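Local coordinates for protein molinate hydrolase (Gulosibacter molinativorax, PDB 4UB9) that hydrolyses the thiocarbamate herbicide molinate as a zinc-binding enzyme of the amidohydrolase family, probably attacking a carbon-nitrogen bond other than a peptide bond, at residues L115-G120 against C376-I381; T281-L286 against N290-R295; V403-M408 against T459-L464. One frame throughout, in Å; residues are numbered along the deposited sequence.

Interaction 1 of 3, residues L115-G120 against C376-I381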
# COMPACT_ATOMS: atom_id res chain seq x y z
N LEU A 115 17.36 9.04 9.80
CA LEU A 115 18.64 8.93 9.09
C LEU A 115 18.96 10.18 8.27
O LEU A 115 20.13 10.52 8.08
CB LEU A 115 18.68 7.69 8.21
CG LEU A 115 18.73 6.38 9.05
CD1 LEU A 115 18.55 5.14 8.18
CD2 LEU A 115 20.03 6.27 9.80
N ALA A 116 17.93 10.83 7.75
CA ALA A 116 18.16 12.03 6.97
C ALA A 116 18.55 13.17 7.89
O ALA A 116 19.43 13.98 7.60
CB ALA A 116 16.95 12.40 6.16
N ARG A 117 17.90 13.22 9.03
CA ARG A 117 18.15 14.33 9.93
C ARG A 117 19.56 14.32 10.42
O ARG A 117 20.15 15.36 10.63
CB ARG A 117 17.17 14.30 11.11
CG ARG A 117 17.15 15.58 11.95
CD ARG A 117 16.25 15.42 13.18
NE ARG A 117 14.86 15.18 12.86
CZ ARG A 117 13.99 16.14 12.53
NH1 ARG A 117 14.38 17.40 12.47
NH2 ARG A 117 12.73 15.83 12.23
N PHE A 118 20.11 13.13 10.66
CA PHE A 118 21.44 13.06 11.29
C PHE A 118 22.59 12.68 10.39
O PHE A 118 23.70 12.53 10.87
CB PHE A 118 21.38 12.17 12.52
CG PHE A 118 20.41 12.69 13.52
CD1 PHE A 118 20.64 13.91 14.14
CD2 PHE A 118 19.22 12.04 13.77
CE1 PHE A 118 19.72 14.45 15.02
CE2 PHE A 118 18.29 12.57 14.65
CZ PHE A 118 18.55 13.78 15.28
N GLU A 119 22.35 12.59 9.08
CA GLU A 119 23.41 12.28 8.11
C GLU A 119 24.52 13.31 8.27
O GLU A 119 24.24 14.47 8.33
CB GLU A 119 22.94 12.26 6.65
CG GLU A 119 23.99 11.64 5.73
CD GLU A 119 23.50 11.21 4.35
OE1 GLU A 119 22.51 11.79 3.85
OE2 GLU A 119 24.11 10.29 3.75
N GLY A 120 25.77 12.85 8.35
CA GLY A 120 26.90 13.72 8.63
C GLY A 120 27.38 13.57 10.08
O GLY A 120 28.51 13.93 10.38
N CYS A 376 18.29 4.61 21.35
CA CYS A 376 17.89 5.96 21.73
C CYS A 376 16.91 6.48 20.69
O CYS A 376 17.27 7.04 19.64
CB CYS A 376 19.10 6.86 21.92
SG CYS A 376 18.60 8.57 22.20
N THR A 377 15.65 6.30 21.00
CA THR A 377 14.56 6.53 20.07
C THR A 377 14.28 8.01 19.84
O THR A 377 14.29 8.82 20.75
CB THR A 377 13.27 5.86 20.57
OG1 THR A 377 13.58 4.51 20.90
CG2 THR A 377 12.17 5.86 19.48
N ASP A 378 14.05 8.35 18.58
CA ASP A 378 13.83 9.74 18.21
C ASP A 378 12.63 10.31 18.99
O ASP A 378 11.57 9.68 19.02
CB ASP A 378 13.57 9.87 16.71
CG ASP A 378 13.63 11.31 16.23
OD1 ASP A 378 12.59 12.00 16.32
OD2 ASP A 378 14.69 11.74 15.74
N PRO A 379 12.78 11.51 19.54
CA PRO A 379 11.67 12.11 20.34
C PRO A 379 10.41 12.35 19.58
O PRO A 379 9.34 12.21 20.14
CB PRO A 379 12.24 13.42 20.81
CG PRO A 379 13.45 13.67 19.97
CD PRO A 379 13.98 12.33 19.57
N ASP A 380 10.49 12.60 18.29
CA ASP A 380 9.24 12.68 17.49
C ASP A 380 8.47 11.38 17.50
O ASP A 380 7.23 11.36 17.47
CB ASP A 380 9.47 13.12 16.04
CG ASP A 380 9.65 14.59 15.88
OD1 ASP A 380 9.14 15.38 16.70
OD2 ASP A 380 10.29 14.98 14.89
N ILE A 381 9.20 10.27 17.49
CA ILE A 381 8.56 8.93 17.52
C ILE A 381 8.05 8.58 18.91
O ILE A 381 6.98 7.99 19.07
CB ILE A 381 9.55 7.84 17.05
CG1 ILE A 381 9.86 8.02 15.56
CG2 ILE A 381 9.02 6.42 17.30
CD1 ILE A 381 8.77 7.50 14.66
O HOH W 1 14.11 12.68 13.16
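At the start of helix 379-383, the carboxylates of D378 and D380 face R117 and F118, which lie near the C-terminal end of helix 111-118, about 260 residues earlier in the chain. R117 is linked to D378 through one water: NE of R117 donates to the water oxygen at 2.6 Å, in the guanidinium plane, and the water donates to D378 OD2 at 2.8 Å. The R117 chain bends at chi3 (-63°), which helps turn the guanidinium toward the aspartates, while R117 CG sits 4.0 Å above one face of the F118 ring, toward its rim. D378 is the N-cap of helix 379-383, its OD1 accepting from D380 N at 2.9 Å, 28° out of the carboxylate plane; its OD2 lies at the F118 ring edge, in plane, 3.9 Å from F118 CE2. The cluster borders a subunit interface, and within the chain R490 bridges both aspartates and Y488 hydrogen-bonds D380 OD1. R117 NH2 and D380 OD2 form a long salt bridge of 3.7 Å. This oxygen lies well out of the guanidinium plane, so no N-H is directed at it and the attraction is one of charge. R117 NH1 is salt-bridged to E119 OE1 of the second subunit.

Interaction 2 of 3, residues T281-L286 against N290-R295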
# COMPACT_ATOMS: atom_id res chain seq x y z
N THR A 281 24.45 -15.47 17.17
CA THR A 281 23.42 -15.90 16.26
C THR A 281 22.13 -15.13 16.43
O THR A 281 21.81 -14.68 17.50
CB THR A 281 23.11 -17.40 16.42
OG1 THR A 281 22.75 -17.67 17.76
CG2 THR A 281 24.30 -18.23 16.07
N HIS A 282 21.41 -14.96 15.35
CA HIS A 282 20.07 -14.45 15.37
C HIS A 282 19.19 -15.60 14.95
O HIS A 282 19.38 -16.16 13.90
CB HIS A 282 19.98 -13.26 14.43
CG HIS A 282 18.61 -12.97 13.93
ND1 HIS A 282 17.79 -12.02 14.49
CD2 HIS A 282 17.92 -13.48 12.89
CE1 HIS A 282 16.66 -11.98 13.83
NE2 HIS A 282 16.71 -12.85 12.85
N THR A 283 18.25 -16.00 15.80
CA THR A 283 17.38 -17.14 15.50
C THR A 283 15.94 -16.86 15.82
O THR A 283 15.64 -16.17 16.75
CB THR A 283 17.82 -18.46 16.18
OG1 THR A 283 17.75 -18.34 17.61
CG2 THR A 283 19.21 -18.84 15.79
N THR A 284 15.07 -17.39 14.99
CA THR A 284 13.69 -17.00 14.98
C THR A 284 12.76 -18.20 15.05
O THR A 284 11.57 -18.08 14.91
CB THR A 284 13.51 -16.05 13.77
OG1 THR A 284 13.52 -14.71 14.24
CG2 THR A 284 12.30 -16.29 12.99
N SER A 285 13.33 -19.37 15.26
CA SER A 285 12.58 -20.65 15.21
C SER A 285 13.25 -21.69 16.05
O SER A 285 14.42 -21.56 16.41
CB SER A 285 12.53 -21.21 13.76
OG SER A 285 13.83 -21.51 13.31
N LEU A 286 12.52 -22.76 16.35
CA LEU A 286 13.08 -23.88 17.15
C LEU A 286 14.27 -24.53 16.44
O LEU A 286 15.29 -24.81 17.03
CB LEU A 286 12.04 -24.94 17.38
CG LEU A 286 10.88 -24.54 18.29
CD1 LEU A 286 9.86 -25.69 18.45
CD2 LEU A 286 11.39 -24.10 19.64
N ASN A 290 18.14 -24.70 17.58
CA ASN A 290 18.89 -25.95 17.64
C ASN A 290 20.17 -25.85 16.83
O ASN A 290 21.22 -26.27 17.26
CB ASN A 290 18.06 -27.12 17.12
CG ASN A 290 18.83 -28.43 17.21
OD1 ASN A 290 19.09 -28.95 18.29
ND2 ASN A 290 19.19 -28.98 16.05
N THR A 291 20.05 -25.26 15.65
CA THR A 291 21.22 -25.12 14.75
C THR A 291 22.29 -24.27 15.39
O THR A 291 23.48 -24.55 15.27
CB THR A 291 20.77 -24.54 13.41
OG1 THR A 291 19.96 -25.52 12.73
CG2 THR A 291 21.92 -24.17 12.54
N ALA A 292 21.86 -23.22 16.08
CA ALA A 292 22.81 -22.34 16.75
C ALA A 292 23.56 -23.08 17.89
O ALA A 292 24.76 -22.91 18.11
CB ALA A 292 22.11 -21.13 17.30
N ILE A 293 22.81 -23.86 18.61
CA ILE A 293 23.35 -24.65 19.71
C ILE A 293 24.39 -25.64 19.19
O ILE A 293 25.48 -25.78 19.73
CB ILE A 293 22.21 -25.42 20.40
CG1 ILE A 293 21.39 -24.46 21.26
CG2 ILE A 293 22.78 -26.51 21.30
CD1 ILE A 293 20.07 -25.04 21.72
N GLU A 294 24.05 -26.29 18.08
CA GLU A 294 24.94 -27.27 17.48
C GLU A 294 26.22 -26.66 16.91
O GLU A 294 27.15 -27.37 16.64
CB GLU A 294 24.20 -28.07 16.39
CG GLU A 294 23.27 -29.14 16.98
CD GLU A 294 23.97 -30.12 17.93
OE1 GLU A 294 25.06 -30.61 17.56
OE2 GLU A 294 23.44 -30.42 19.02
N ARG A 295 26.26 -25.35 16.74
CA ARG A 295 27.49 -24.63 16.37
C ARG A 295 28.22 -24.05 17.59
O ARG A 295 29.15 -23.29 17.44
CB ARG A 295 27.18 -23.49 15.41
CG ARG A 295 26.48 -23.87 14.11
CD ARG A 295 27.29 -24.86 13.38
NE ARG A 295 26.90 -25.09 11.99
CZ ARG A 295 25.83 -25.77 11.61
NH1 ARG A 295 24.93 -26.20 12.51
NH2 ARG A 295 25.66 -26.02 10.32
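T281 meets A292 across a beta-alpha-beta unit, strand 279-282 followed by helix 286-294 and strand 299-301, the repeating element of the TIM-barrel fold of amidohydrolases. The T281 side chain can be followed outward against a single methyl: its CB lies 4.0 Å from A292 CB, the branch CG2 lies 3.8 Å from that same A292 CB, and OG1 comes nearest, 3.5 Å from A292 CB. With chi1 at 56°, OG1 is held between the backbone N and the carbonyl carbon while CG2 is anti to the carbonyl carbon, and both branches thereby reach the helix. T283, two residues on, adds its CG2 at 4.0 Å from A292 CB. A292 thus presents one small methyl to two threonines, and M300 of strand 299-301 also packs on both T281 and A292. H282, between the threonines, turns its side chain off the other way from the helix at its first bond, and its ND1 ligates the zinc ion that H302 also binds; the chain therefore packs on the helix through T281 and T283 while H282 serves the metal site. Farther along, S285 is the N-cap of the helix, its OG bonded to G288 N, and N290 OD1 is bonded to K318. The first helical turn closes where N290 N donates to L286 O at 2.9 Å, with an N-H...O angle of 166° and the donor tilted 21° from the carbonyl plane.

Interaction 3 of 3, residues V403-M408 against T459-L464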
# COMPACT_ATOMS: atom_id res chain seq x y z
N VAL A 403 14.17 -2.48 33.23
CA VAL A 403 12.94 -3.16 32.85
C VAL A 403 13.14 -4.66 32.63
O VAL A 403 12.27 -5.50 32.95
CB VAL A 403 12.33 -2.52 31.58
CG1 VAL A 403 11.09 -3.28 31.10
CG2 VAL A 403 11.97 -1.07 31.87
N TRP A 404 14.26 -5.01 32.02
CA TRP A 404 14.59 -6.43 31.73
C TRP A 404 14.64 -7.24 33.04
O TRP A 404 14.00 -8.28 33.19
CB TRP A 404 15.95 -6.51 31.01
CG TRP A 404 16.33 -7.87 30.48
CD1 TRP A 404 16.24 -8.29 29.20
CD2 TRP A 404 16.92 -8.94 31.22
NE1 TRP A 404 16.74 -9.57 29.08
CE2 TRP A 404 17.15 -9.98 30.31
CE3 TRP A 404 17.28 -9.10 32.56
CZ2 TRP A 404 17.71 -11.19 30.70
CZ3 TRP A 404 17.85 -10.29 32.94
CH2 TRP A 404 18.06 -11.33 32.01
N MET A 405 15.40 -6.70 33.96
CA MET A 405 15.57 -7.29 35.30
C MET A 405 14.26 -7.44 36.02
O MET A 405 13.90 -8.50 36.50
CB MET A 405 16.53 -6.47 36.11
CG MET A 405 17.97 -6.78 35.74
SD MET A 405 19.17 -5.91 36.74
CE MET A 405 20.67 -5.99 35.80
N GLN A 406 13.48 -6.40 35.98
CA GLN A 406 12.11 -6.45 36.56
C GLN A 406 11.28 -7.53 35.90
O GLN A 406 10.66 -8.35 36.57
CB GLN A 406 11.43 -5.07 36.41
CG GLN A 406 10.01 -5.06 36.94
CD GLN A 406 9.32 -3.73 36.74
OE1 GLN A 406 9.95 -2.69 36.76
NE2 GLN A 406 8.05 -3.78 36.50
N ALA A 407 11.27 -7.56 34.55
CA ALA A 407 10.45 -8.55 33.82
C ALA A 407 10.87 -9.97 34.16
O ALA A 407 10.06 -10.88 34.29
CB ALA A 407 10.56 -8.36 32.33
N MET A 408 12.18 -10.18 34.25
CA MET A 408 12.70 -11.54 34.49
C MET A 408 12.30 -12.01 35.91
O MET A 408 11.82 -13.10 36.08
CB MET A 408 14.21 -11.59 34.24
CG MET A 408 14.58 -11.47 32.76
SD MET A 408 13.85 -12.77 31.72
CE MET A 408 15.16 -13.98 31.78
N THR A 459 13.57 -3.44 41.32
CA THR A 459 13.35 -2.04 40.90
C THR A 459 14.32 -1.03 41.59
O THR A 459 14.53 0.07 41.09
CB THR A 459 11.90 -1.53 41.14
OG1 THR A 459 11.65 -1.43 42.54
CG2 THR A 459 10.89 -2.48 40.54
N ASN A 460 14.89 -1.41 42.74
CA ASN A 460 15.94 -0.59 43.37
C ASN A 460 17.22 -0.44 42.57
O ASN A 460 18.10 0.37 42.90
CB ASN A 460 16.31 -1.11 44.75
CG ASN A 460 15.22 -0.85 45.77
OD1 ASN A 460 14.54 0.16 45.72
ND2 ASN A 460 15.06 -1.77 46.71
N MET A 461 17.31 -1.20 41.51
CA MET A 461 18.42 -1.01 40.54
C MET A 461 18.43 0.41 39.98
O MET A 461 19.49 0.94 39.61
CB MET A 461 18.32 -2.01 39.39
CG MET A 461 18.63 -3.46 39.75
SD MET A 461 20.34 -3.69 40.25
CE MET A 461 21.25 -3.20 38.78
N ARG A 462 17.26 1.03 39.98
CA ARG A 462 17.14 2.40 39.50
C ARG A 462 17.73 3.45 40.45
O ARG A 462 17.86 4.57 40.07
CB ARG A 462 15.69 2.75 39.23
CG ARG A 462 15.09 2.00 38.07
CD ARG A 462 13.57 2.17 38.04
NE ARG A 462 12.92 1.48 36.91
CZ ARG A 462 12.85 1.94 35.66
NH1 ARG A 462 13.40 3.08 35.34
NH2 ARG A 462 12.21 1.25 34.73
N THR A 463 18.04 3.08 41.68
CA THR A 463 18.37 4.08 42.73
C THR A 463 19.83 4.50 42.66
O THR A 463 20.50 4.65 43.69
CB THR A 463 18.03 3.59 44.16
OG1 THR A 463 18.87 2.47 44.48
CG2 THR A 463 16.58 3.18 44.25
N LEU A 464 20.30 4.77 41.45
CA LEU A 464 21.71 5.16 41.23
C LEU A 464 22.12 6.46 41.89
O LEU A 464 21.50 7.46 41.66
CB LEU A 464 22.00 5.35 39.75
CG LEU A 464 22.18 4.10 38.91
CD1 LEU A 464 22.11 4.49 37.44
CD2 LEU A 464 23.52 3.47 39.23
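M405 and M461 meet at about a right angle where helix 400-410 faces the 3-10 segment that runs through 459-462, and their thioether ends supply the apolar part of the contact. The sulfur of M405 lies 3.9 Å from M461 CG and 4.0 Å from M461 CE, and the two CE methyls, of M405 and M461, are 4.1 Å apart. The shapes of the chains explain this meeting: M405 is extended beyond CG (chi2 -176°), which carries SD across to the 3-10 segment, whereas M461 bends at both chi2 and chi3 and brings its CE back to the same sulfur. Two further pairs complete the first shell. Q406 OE1 lies 3.9 Å from the methyl CG2 of T459, and V403 CG2 lies 3.7 Å from R462 NH2, an oblique approach to the guanidinium. No hydrogen bond crosses between the segments, so their mutual contact rests on van der Waals packing.

The polar ends are positioned from outside. Q406 NE2 donates to carboxylate oxygens of E392 and E410, T459 OG1 is bonded to D457, and R462 NH1 is salt-bridged to E399. The backbones of T459 and R462 are tied together by the 3-10 bond from R462 N to T459 O, 3.1 Å long. Beyond these, helix 415-421 packs on both methionines, with A418 against M405 and I419 against M461. L370 of strand 368-370 lies against M405, and L450 of strand 447-450 against M461, placing the paired thioethers among a helix and two strands.

How the interactions relate
All three contacts lie within the amidohydrolase part of the chain. The centres of interactions 1 and 2 are about 33 Å apart. Interaction 3 is centred about 27 Å from interaction 1, and about 29 Å separates it from interaction 2. Along the chain, interaction 1 joins residues 115-120 to 376-381, spanning the residues of interaction 2, and interaction 3 follows both. Interaction 2 joins strand 279-282 of the four-stranded parallel sheet to the helix that follows it and carries a zinc ligand, whereas interactions 1 and 3 lie away from the zinc site. Interaction 1 meets the second subunit and interaction 2 the third, while interaction 3 stays within its own chain; none touches another, so the three are spatially distinct.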